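Local coordinates for putative transcriptional regulator, LysR family (PDB 3OXN), which probably regulates transcription by binding DNA, as LysR-family proteins do, and is represented here by its effector-binding (LysR substrate binding) domain without the DNA-binding part, at residues Gln31-Phe36 / Leu71-Pro76; Met108-Tyr113 / Ile136-Arg141; Ala119-Ser124 / Ala168-Leu173; Glu151-Ile156 / Ile162-Pro167. All blocks are in the same frame, centred on the assembly; numbering follows the deposited sequence.

Contact 1: Gln31-Phe36 / Leu71-Pro76; sequences QTILPF and LAICRP
Ile-33 is the first residue of helix segment 31-36 to touch the segment Leu-71 to Pro-76, whose strand is 71-74, and Leu-34 follows directly; both lean on one partner, Ile-73. The CD1 of Ile-33 ends 4.1 Å from Ile-73 CG2, the two side chains meeting at a slant. One residue further on, Leu-34 reaches toward Ile-73 tip to tip, its CD1 lying 3.9 Å from Ile-73 CD1. Ile-73 can serve both because its branches divide: CG2 stands opposite the backbone N and goes to Ile-33, while CG1 points away from the carbonyl carbon (chi1 -54°) and runs out extended, carrying CD1 to Leu-34. The CA atoms of Ile-33 and Ile-73 remain 9.5 Å apart, so the gap between helix and strand is bridged by side chains alone. All three residues are buried and no hydrogen bond crosses between the segments. This is the ordinary helix-on-sheet core of one alpha/beta subdomain of the periplasmic-binding-protein type fold. Strand 71-74 runs in the middle of its sheet, bonded through its backbone to strand 20-25 on one edge and to strand 194-199 on the other. Helix 60-65 packs on Ala-72 and Cys-74, across the sheet from helix 28-44, whose Phe-36 meets helix 206-227 and whose Pro-35 touches Ala-155 of the second subunit.

Contact 2: Met108-Tyr113 / Ile136-Arg141; sequences MSLDDY and IDKPQR
Arg-141 carries one half of this contact against Tyr-113, and Lys-138 the other against Leu-110. Arg-141 CB points toward helix 110-114, and CG sits between the backbone N and the carbonyl carbon (chi1 74°). The extended torsion about CB-CG (chi2 -159°) lays Arg-141 CD beside the ring, 4.0 Å from Tyr-113 CE1 and slanting in on it, with NE beyond. The guanidinium continues past the phenol end with its plane only 21° from that of the ring. At the tip NH2 makes a salt bridge with Glu-132, which holds the charged end while the aliphatic part lies by the ring. The Tyr-113 hydroxyl is hydrogen-bonded to Thr-165 OG1, and the selenium of Met-108, a selenomethionine, sits in plane at the ring's edge. Closer to the surface, Leu-110 CD2 approaches the aliphatic shaft of Lys-138, 4.2 Å from its CD; Lys-138 also touches a crystal neighbour. No hydrogen bond joins the two segments. Within the helix, Tyr-113 N bonds to Ser-109 O at 2.8 Å, closing the first turn after the N-cap position of Ser-109. The contact ties short helix 110-114 to the loop between helix 125-134 and strand 142-146, at the outer end of the second alpha/beta subdomain of the LysR substrate-binding domain. Strand 117-120 lies alongside, with His-118 meeting the Tyr-113 ring edge-to-face and Arg-141 resting on His-118 and Met-120.

Contact 3: Ala119-Ser124 / Ala168-Leu173; sequences AMIAIS and ADLAYL
Ala-122 and Ile-121 touch helix segment 168-173 through a single methyl group, CD2 of Leu-170. The apolar contacts come first, since they are all that passes between the segments. Ala-122 CB points at the helix and ends 4.1 Å from Leu-170 CD2; Ile-121 CG2 lies beside it in a looser approach, 4.5 Å from the same methyl. Leu-170 has its CG opposite the backbone N (chi1 -179°), a setting that sends the branch out from the helix to the turn. Ala-122 has left-handed helical backbone angles (phi 56°), so the chain bends sharply just past the end of strand 117-120. All three residues are buried, but the joint area is small, 64 Å².

No hydrogen bond crosses. The helix has its own: Tyr-172 N donates to Ala-168 O at 3.2 Å, and Leu-173 N to Asp-169 O at the same length. Ile-121 bonds outward through its backbone to Thr-165 of strand 163-167, while Ser-124 OG caps helix 125-134 by weakly accepting from Val-127 N.

In the second alpha/beta subdomain of this periplasmic-binding-protein-like domain, the contact therefore brings the turn that joins strand 117-120 to helix 125-134 up to the start of helix 168-177. That helix follows directly on strand 163-167, the neighbour of strand 117-120 in the sheet, and its Ala-171 packs on Val-166 and on Leu-94 and Leu-96 of strand 93-98. Leu-170 also meets Gln-31 and Thr-32 of helix 28-44.

Contact 4: Glu151-Ile156 / Ile162-Pro167; sequences EAALAI and IIITVP
No ring, amide side chain or carboxylate takes part where Ala-153 and Ile-156 meet Ile-162 and Ile-164; the only flat groups are two backbone carbonyls of the helix. Ala-153 O has Ile-162 CD1 at 3.9 Å and accepts a bond from Ile-156 N at 2.8 Å, so its polar need is met inside its own short helix and the methyl is simply a neighbour. Ile-156 O lies 4.0 Å from Ile-162 CG1. The rest is aliphatic. Ala-153 CB points at the strand and lies 3.9 Å from Ile-164 CG1. Here the CA atoms of Ala-153 and Ile-164 are 7.1 Å apart, a spacing suited to a side chain as small as alanine. At the end of the helix the side chains of Ile-156 and Ile-162 cross at about a right angle, with Ile-162 CD1 set against both CG1 and CD1 of Ile-156. A chi1 of 67° in Ile-156 and 46° in Ile-162 turns CG1 of each, rather than CG2, toward the other, bringing the delta ends together at the crossing.

Ile-162 and Ile-164 both face the helix, whereas Ile-163 between them packs on Met-108. A short helix thus lies on a central strand, 163-167, of the second five-stranded sheet, in the other alpha/beta subdomain of the periplasmic-binding-protein type fold.

With no hydrogen bond or charge pair between the segments, the contact consists of aliphatic packing among four buried residues. The weakly bonded helix 151-156 has as further neighbours Leu-38, Pro-35 and Tyr-42 of the second subunit, touching Ala-152, Ala-155 and Ile-156 respectively.

Along the chain contact 1 closes before the others open, and it belongs to a different subdomain: its strand 71-74 lies in the sheet of 20-25 and 194-199. Contacts 3 and 4, centres 8 Å apart, share the second sheet through neighbouring strands 117-120 and 163-167, and contact 4 falls between the two segments of contact 3. Contact 2 lies toward the far end of that subdomain, about 30 Å from contact 1 between centres, and meets contact 4 through Tyr-113 and Thr-165. Contacts 1 and 3 touch where helices 28-44 and 168-177 meet, linking the subdomains. Contacts 1 and 4 both reach the second subunit, consistent with the side-by-side dimer of LysR effector domains.

Contact 1: Gln31-Phe36 / Leu71-Pro76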
# COMPACT_ATOMS: atom_id res chain seq x y z
N GLN A 31 0.03 -7.77 -0.40
CA GLN A 31 -0.35 -8.00 -1.79
C GLN A 31 -0.14 -9.45 -2.23
O GLN A 31 -0.74 -9.90 -3.20
CB GLN A 31 0.45 -7.07 -2.70
CG GLN A 31 -0.14 -5.67 -2.84
CD GLN A 31 0.86 -4.68 -3.41
OE1 GLN A 31 0.49 -3.57 -3.82
NE2 GLN A 31 2.14 -5.05 -3.42
N THR A 32 0.72 -10.18 -1.52
CA THR A 32 1.16 -11.47 -2.01
C THR A 32 0.87 -12.56 -1.00
O THR A 32 0.61 -13.70 -1.38
CB THR A 32 2.68 -11.49 -2.30
OG1 THR A 32 3.39 -11.45 -1.06
CG2 THR A 32 3.10 -10.30 -3.14
N ILE A 33 0.92 -12.22 0.28
CA ILE A 33 0.73 -13.23 1.31
C ILE A 33 -0.70 -13.33 1.75
O ILE A 33 -1.38 -14.31 1.48
CB ILE A 33 1.53 -12.95 2.58
CG1 ILE A 33 3.00 -12.68 2.26
CG2 ILE A 33 1.40 -14.12 3.53
CD1 ILE A 33 3.86 -12.57 3.50
N LEU A 34 -1.14 -12.31 2.47
CA LEU A 34 -2.45 -12.34 3.09
C LEU A 34 -3.60 -12.50 2.10
O LEU A 34 -4.49 -13.31 2.33
CB LEU A 34 -2.62 -11.13 4.01
CG LEU A 34 -1.74 -11.37 5.25
CD1 LEU A 34 -1.03 -10.12 5.70
CD2 LEU A 34 -2.57 -11.97 6.37
N PRO A 35 -3.60 -11.74 0.99
CA PRO A 35 -4.66 -12.03 0.02
C PRO A 35 -4.76 -13.54 -0.21
O PRO A 35 -5.85 -14.12 -0.20
CB PRO A 35 -4.16 -11.32 -1.25
CG PRO A 35 -3.35 -10.18 -0.74
CD PRO A 35 -2.72 -10.63 0.57
N PHE A 36 -3.61 -14.16 -0.39
CA PHE A 36 -3.53 -15.60 -0.53
C PHE A 36 -4.14 -16.31 0.69
O PHE A 36 -4.97 -17.22 0.55
CB PHE A 36 -2.07 -16.00 -0.72
CG PHE A 36 -1.87 -17.45 -1.05
CD1 PHE A 36 -1.71 -17.86 -2.37
CD2 PHE A 36 -1.84 -18.40 -0.05
CE1 PHE A 36 -1.52 -19.20 -2.68
CE2 PHE A 36 -1.65 -19.74 -0.35
CZ PHE A 36 -1.49 -20.14 -1.66
N LEU A 71 -0.46 -9.18 15.68
CA LEU A 71 0.63 -9.87 15.00
C LEU A 71 1.26 -8.92 13.99
O LEU A 71 0.57 -8.07 13.41
CB LEU A 71 0.06 -11.09 14.27
CG LEU A 71 0.98 -11.99 13.44
CD1 LEU A 71 1.98 -12.72 14.31
CD2 LEU A 71 0.12 -12.98 12.67
N ALA A 72 2.56 -9.05 13.77
CA ALA A 72 3.21 -8.27 12.73
C ALA A 72 3.80 -9.23 11.70
O ALA A 72 4.45 -10.21 12.07
CB ALA A 72 4.29 -7.40 13.33
N ILE A 73 3.57 -8.97 10.41
CA ILE A 73 4.27 -9.73 9.37
C ILE A 73 5.25 -8.85 8.56
O ILE A 73 4.82 -7.96 7.83
CB ILE A 73 3.31 -10.44 8.42
CG1 ILE A 73 2.31 -11.31 9.20
CG2 ILE A 73 4.11 -11.25 7.39
CD1 ILE A 73 1.13 -11.85 8.38
N CYS A 74 6.55 -9.11 8.70
CA CYS A 74 7.55 -8.33 8.01
C CYS A 74 8.92 -8.97 8.09
O CYS A 74 9.05 -10.10 8.53
CB CYS A 74 7.66 -6.96 8.67
SG CYS A 74 8.42 -7.01 10.32
N ARG A 75 9.93 -8.23 7.67
CA ARG A 75 11.32 -8.55 7.95
C ARG A 75 11.87 -7.59 9.00
O ARG A 75 12.29 -6.48 8.67
CB ARG A 75 12.14 -8.42 6.68
CG ARG A 75 13.47 -9.10 6.76
CD ARG A 75 14.41 -8.66 5.66
NE ARG A 75 15.52 -7.87 6.21
CZ ARG A 75 16.66 -8.39 6.61
NH1 ARG A 75 16.86 -9.71 6.52
NH2 ARG A 75 17.61 -7.61 7.09
N PRO A 76 11.84 -7.98 10.28
CA PRO A 76 12.40 -7.13 11.34
C PRO A 76 13.83 -6.70 11.02
O PRO A 76 14.69 -7.56 10.84
CB PRO A 76 12.42 -8.04 12.56
CG PRO A 76 11.37 -9.04 12.29
CD PRO A 76 11.35 -9.26 10.81

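Contact 2: Met108-Tyr113 / Ile136-Arg141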
# COMPACT_ATOMS: atom_id res chain seq x y z
N MSE A 108 19.12 -9.87 -19.18
CA MSE A 108 19.66 -8.63 -18.66
C MSE A 108 20.93 -8.88 -17.86
O MSE A 108 20.91 -9.54 -16.81
CB MSE A 108 18.61 -7.92 -17.81
CG MSE A 108 19.18 -7.06 -16.69
SE MSE A 108 17.73 -6.38 -15.56
CE MSE A 108 16.64 -5.62 -16.97
N SER A 109 22.04 -8.38 -18.38
CA SER A 109 23.31 -8.50 -17.72
C SER A 109 23.46 -7.42 -16.67
O SER A 109 22.82 -6.38 -16.75
CB SER A 109 24.44 -8.39 -18.73
OG SER A 109 25.43 -7.48 -18.29
N LEU A 110 24.30 -7.68 -15.68
CA LEU A 110 24.67 -6.65 -14.73
C LEU A 110 24.83 -5.31 -15.45
O LEU A 110 24.11 -4.37 -15.18
CB LEU A 110 25.96 -7.01 -14.01
CG LEU A 110 26.42 -5.98 -12.98
CD1 LEU A 110 25.57 -6.04 -11.71
CD2 LEU A 110 27.90 -6.19 -12.66
N ASP A 111 25.77 -5.23 -16.37
CA ASP A 111 25.95 -3.95 -17.04
C ASP A 111 24.61 -3.38 -17.46
O ASP A 111 24.33 -2.23 -17.18
CB ASP A 111 26.87 -4.02 -18.25
CG ASP A 111 26.90 -2.70 -19.02
OD1 ASP A 111 27.14 -1.64 -18.39
OD2 ASP A 111 26.67 -2.71 -20.26
N ASP A 112 23.77 -4.16 -18.13
CA ASP A 112 22.48 -3.64 -18.58
C ASP A 112 21.70 -3.08 -17.40
O ASP A 112 21.14 -1.99 -17.47
CB ASP A 112 21.66 -4.72 -19.28
CG ASP A 112 22.43 -5.45 -20.36
OD1 ASP A 112 23.37 -6.21 -20.02
OD2 ASP A 112 22.09 -5.26 -21.55
N TYR A 113 21.67 -3.85 -16.32
CA TYR A 113 20.99 -3.43 -15.11
C TYR A 113 21.48 -2.03 -14.70
O TYR A 113 20.69 -1.10 -14.52
CB TYR A 113 21.24 -4.46 -14.00
CG TYR A 113 20.45 -4.28 -12.73
CD1 TYR A 113 21.03 -3.75 -11.60
CD2 TYR A 113 19.11 -4.66 -12.66
CE1 TYR A 113 20.31 -3.59 -10.44
CE2 TYR A 113 18.38 -4.50 -11.52
CZ TYR A 113 18.98 -3.96 -10.40
OH TYR A 113 18.25 -3.79 -9.24
N ILE A 136 27.52 -3.23 -3.64
CA ILE A 136 28.42 -2.29 -2.98
C ILE A 136 29.69 -1.95 -3.76
O ILE A 136 30.27 -0.89 -3.55
CB ILE A 136 28.80 -2.73 -1.54
CG1 ILE A 136 29.28 -1.55 -0.71
CG2 ILE A 136 29.88 -3.78 -1.56
CD1 ILE A 136 28.22 -0.57 -0.34
N ASP A 137 30.11 -2.83 -4.66
CA ASP A 137 31.35 -2.63 -5.43
C ASP A 137 31.08 -2.21 -6.86
O ASP A 137 31.97 -2.25 -7.70
CB ASP A 137 32.19 -3.91 -5.46
CG ASP A 137 32.80 -4.26 -4.10
OD1 ASP A 137 33.21 -3.33 -3.37
OD2 ASP A 137 32.87 -5.48 -3.78
N LYS A 138 29.85 -1.81 -7.15
CA LYS A 138 29.45 -1.49 -8.51
C LYS A 138 29.17 -0.01 -8.68
O LYS A 138 28.92 0.70 -7.69
CB LYS A 138 28.21 -2.29 -8.91
CG LYS A 138 28.21 -3.77 -8.50
CD LYS A 138 29.39 -4.55 -9.08
CE LYS A 138 29.59 -5.85 -8.29
NZ LYS A 138 29.28 -5.66 -6.81
N PRO A 139 29.22 0.47 -9.93
CA PRO A 139 28.79 1.84 -10.19
C PRO A 139 27.46 2.11 -9.51
O PRO A 139 26.73 1.18 -9.18
CB PRO A 139 28.61 1.84 -11.71
CG PRO A 139 29.67 0.92 -12.17
CD PRO A 139 29.73 -0.18 -11.14
N GLN A 140 27.16 3.37 -9.30
CA GLN A 140 25.85 3.76 -8.80
C GLN A 140 24.82 3.49 -9.91
O GLN A 140 25.11 3.70 -11.09
CB GLN A 140 25.89 5.25 -8.50
CG GLN A 140 25.50 5.67 -7.10
CD GLN A 140 26.10 7.03 -6.76
OE1 GLN A 140 27.31 7.14 -6.52
NE2 GLN A 140 25.26 8.08 -6.75
N ARG A 141 23.63 3.04 -9.56
CA ARG A 141 22.57 3.10 -10.55
C ARG A 141 21.72 4.34 -10.29
O ARG A 141 21.82 4.93 -9.22
CB ARG A 141 21.73 1.81 -10.55
CG ARG A 141 20.81 1.67 -9.39
CD ARG A 141 20.45 0.22 -9.19
NE ARG A 141 19.88 -0.03 -7.88
CZ ARG A 141 20.55 0.09 -6.74
NH1 ARG A 141 21.83 0.46 -6.75
NH2 ARG A 141 19.94 -0.16 -5.59

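Contact 3: Ala119-Ser124 / Ala168-Leu173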
# COMPACT_ATOMS: atom_id res chain seq x y z
N ALA A 119 13.26 1.67 -10.73
CA ALA A 119 12.10 1.94 -9.87
C ALA A 119 11.97 0.85 -8.81
O ALA A 119 11.75 -0.31 -9.14
CB ALA A 119 10.84 2.04 -10.70
N MSE A 120 12.12 1.22 -7.54
CA MSE A 120 12.15 0.20 -6.49
C MSE A 120 10.85 0.09 -5.71
O MSE A 120 10.53 0.95 -4.90
CB MSE A 120 13.27 0.48 -5.51
CG MSE A 120 13.35 -0.55 -4.42
SE MSE A 120 15.09 -0.55 -3.52
CE MSE A 120 16.28 -0.40 -5.08
N ILE A 121 10.12 -0.99 -5.93
CA ILE A 121 8.79 -1.11 -5.37
C ILE A 121 8.75 -2.08 -4.19
O ILE A 121 9.47 -3.06 -4.18
CB ILE A 121 7.79 -1.53 -6.46
CG1 ILE A 121 7.44 -0.31 -7.30
CG2 ILE A 121 6.54 -2.14 -5.85
CD1 ILE A 121 7.09 0.89 -6.45
N ALA A 122 7.94 -1.75 -3.18
CA ALA A 122 7.53 -2.67 -2.10
C ALA A 122 8.66 -3.31 -1.31
O ALA A 122 8.45 -4.30 -0.60
CB ALA A 122 6.61 -3.74 -2.65
N ILE A 123 9.86 -2.74 -1.44
CA ILE A 123 11.06 -3.25 -0.79
C ILE A 123 11.29 -2.46 0.48
O ILE A 123 11.38 -1.23 0.43
CB ILE A 123 12.28 -2.98 -1.68
CG1 ILE A 123 12.22 -3.84 -2.95
CG2 ILE A 123 13.57 -3.16 -0.90
CD1 ILE A 123 12.51 -5.33 -2.75
N SER A 124 11.41 -3.13 1.61
CA SER A 124 11.72 -2.42 2.84
C SER A 124 13.14 -1.82 2.82
O SER A 124 14.03 -2.32 2.14
CB SER A 124 11.58 -3.35 4.03
OG SER A 124 12.44 -4.45 3.88
N ALA A 168 10.27 -11.08 -5.18
CA ALA A 168 9.98 -12.06 -6.23
C ALA A 168 8.50 -12.35 -6.49
O ALA A 168 8.03 -12.25 -7.63
CB ALA A 168 10.70 -13.35 -5.93
N ASP A 169 7.77 -12.73 -5.43
CA ASP A 169 6.41 -13.26 -5.55
C ASP A 169 5.48 -12.22 -6.14
O ASP A 169 4.50 -12.56 -6.81
CB ASP A 169 5.85 -13.69 -4.19
CG ASP A 169 6.90 -14.33 -3.29
OD1 ASP A 169 6.57 -15.35 -2.65
OD2 ASP A 169 8.05 -13.80 -3.20
N LEU A 170 5.80 -10.96 -5.87
CA LEU A 170 4.99 -9.85 -6.35
C LEU A 170 5.20 -9.65 -7.84
O LEU A 170 4.25 -9.45 -8.59
CB LEU A 170 5.33 -8.56 -5.60
CG LEU A 170 4.47 -7.41 -6.10
CD1 LEU A 170 3.01 -7.81 -6.05
CD2 LEU A 170 4.71 -6.17 -5.28
N ALA A 171 6.47 -9.68 -8.26
CA ALA A 171 6.82 -9.69 -9.67
C ALA A 171 5.91 -10.66 -10.44
O ALA A 171 5.21 -10.25 -11.36
CB ALA A 171 8.27 -10.08 -9.83
N TYR A 172 5.91 -11.94 -10.06
CA TYR A 172 5.11 -12.94 -10.76
C TYR A 172 3.62 -12.61 -10.76
O TYR A 172 2.90 -12.86 -11.73
CB TYR A 172 5.32 -14.32 -10.15
CG TYR A 172 6.71 -14.89 -10.34
CD1 TYR A 172 7.27 -15.00 -11.61
CD2 TYR A 172 7.46 -15.35 -9.26
CE1 TYR A 172 8.54 -15.53 -11.78
CE2 TYR A 172 8.72 -15.89 -9.43
CZ TYR A 172 9.26 -15.98 -10.69
OH TYR A 172 10.53 -16.51 -10.86
N LEU A 173 3.16 -12.05 -9.65
CA LEU A 173 1.76 -11.74 -9.47
C LEU A 173 1.25 -10.67 -10.45
O LEU A 173 0.25 -10.87 -11.15
CB LEU A 173 1.49 -11.33 -8.03
CG LEU A 173 0.11 -11.70 -7.51
CD1 LEU A 173 0.13 -11.84 -6.00
CD2 LEU A 173 -0.87 -10.63 -7.94

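Contact 4: Glu151-Ile156 / Ile162-Pro167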
# COMPACT_ATOMS: atom_id res chain seq x y z
N GLU A 151 1.38 0.75 -8.17
CA GLU A 151 0.66 1.52 -9.18
C GLU A 151 1.36 2.84 -9.53
O GLU A 151 0.93 3.56 -10.42
CB GLU A 151 -0.79 1.79 -8.78
CG GLU A 151 -1.10 1.48 -7.33
CD GLU A 151 -2.00 0.26 -7.14
OE1 GLU A 151 -3.07 0.19 -7.81
OE2 GLU A 151 -1.63 -0.62 -6.32
N ALA A 152 2.45 3.14 -8.83
CA ALA A 152 3.24 4.33 -9.13
C ALA A 152 4.29 4.03 -10.19
O ALA A 152 4.45 4.79 -11.14
CB ALA A 152 3.91 4.89 -7.86
N ALA A 153 5.00 2.92 -10.03
CA ALA A 153 5.93 2.48 -11.06
C ALA A 153 5.15 2.16 -12.33
O ALA A 153 5.53 2.58 -13.42
CB ALA A 153 6.75 1.29 -10.60
N LEU A 154 4.04 1.42 -12.19
CA LEU A 154 3.15 1.15 -13.31
C LEU A 154 2.98 2.44 -14.11
O LEU A 154 3.18 2.45 -15.32
CB LEU A 154 1.77 0.64 -12.85
CG LEU A 154 1.66 -0.69 -12.08
CD1 LEU A 154 0.20 -1.05 -11.73
CD2 LEU A 154 2.31 -1.84 -12.85
N ALA A 155 2.65 3.52 -13.41
CA ALA A 155 2.37 4.81 -14.03
C ALA A 155 3.45 5.26 -15.01
O ALA A 155 3.15 5.98 -15.96
CB ALA A 155 2.16 5.86 -12.97
N ILE A 156 4.69 4.87 -14.78
CA ILE A 156 5.78 5.34 -15.65
C ILE A 156 6.53 4.20 -16.35
O ILE A 156 7.54 4.42 -17.02
CB ILE A 156 6.79 6.21 -14.87
CG1 ILE A 156 7.54 5.38 -13.83
CG2 ILE A 156 6.07 7.38 -14.21
CD1 ILE A 156 8.85 5.99 -13.37
N ILE A 162 12.31 2.15 -17.24
CA ILE A 162 12.70 1.75 -15.90
C ILE A 162 12.72 0.24 -15.72
O ILE A 162 11.97 -0.49 -16.36
CB ILE A 162 11.82 2.38 -14.81
CG1 ILE A 162 10.34 2.26 -15.19
CG2 ILE A 162 12.24 3.82 -14.53
CD1 ILE A 162 9.40 2.58 -14.04
N ILE A 163 13.62 -0.21 -14.85
CA ILE A 163 13.62 -1.57 -14.36
C ILE A 163 13.07 -1.55 -12.94
O ILE A 163 13.66 -0.93 -12.04
CB ILE A 163 15.04 -2.17 -14.37
CG1 ILE A 163 15.58 -2.27 -15.79
CG2 ILE A 163 15.05 -3.52 -13.69
CD1 ILE A 163 17.08 -2.32 -15.84
N ILE A 164 11.94 -2.22 -12.77
CA ILE A 164 11.22 -2.22 -11.50
C ILE A 164 11.68 -3.37 -10.60
O ILE A 164 11.34 -4.52 -10.86
CB ILE A 164 9.69 -2.38 -11.72
CG1 ILE A 164 9.11 -1.19 -12.49
CG2 ILE A 164 8.98 -2.47 -10.40
CD1 ILE A 164 9.40 -1.23 -13.98
N THR A 165 12.46 -3.08 -9.56
CA THR A 165 12.83 -4.14 -8.62
C THR A 165 11.72 -4.38 -7.60
O THR A 165 11.10 -3.43 -7.14
CB THR A 165 14.10 -3.80 -7.85
OG1 THR A 165 15.20 -3.67 -8.77
CG2 THR A 165 14.39 -4.91 -6.85
N VAL A 166 11.47 -5.63 -7.26
CA VAL A 166 10.36 -5.99 -6.38
C VAL A 166 10.63 -7.34 -5.75
O VAL A 166 11.34 -8.16 -6.35
CB VAL A 166 9.05 -6.18 -7.16
CG1 VAL A 166 8.37 -4.86 -7.42
CG2 VAL A 166 9.32 -6.93 -8.45
N PRO A 167 10.04 -7.59 -4.56
CA PRO A 167 10.08 -8.94 -3.99
C PRO A 167 9.57 -9.95 -5.02
O PRO A 167 8.54 -9.68 -5.65
CB PRO A 167 9.11 -8.85 -2.80
CG PRO A 167 9.05 -7.43 -2.47
CD PRO A 167 9.23 -6.67 -3.76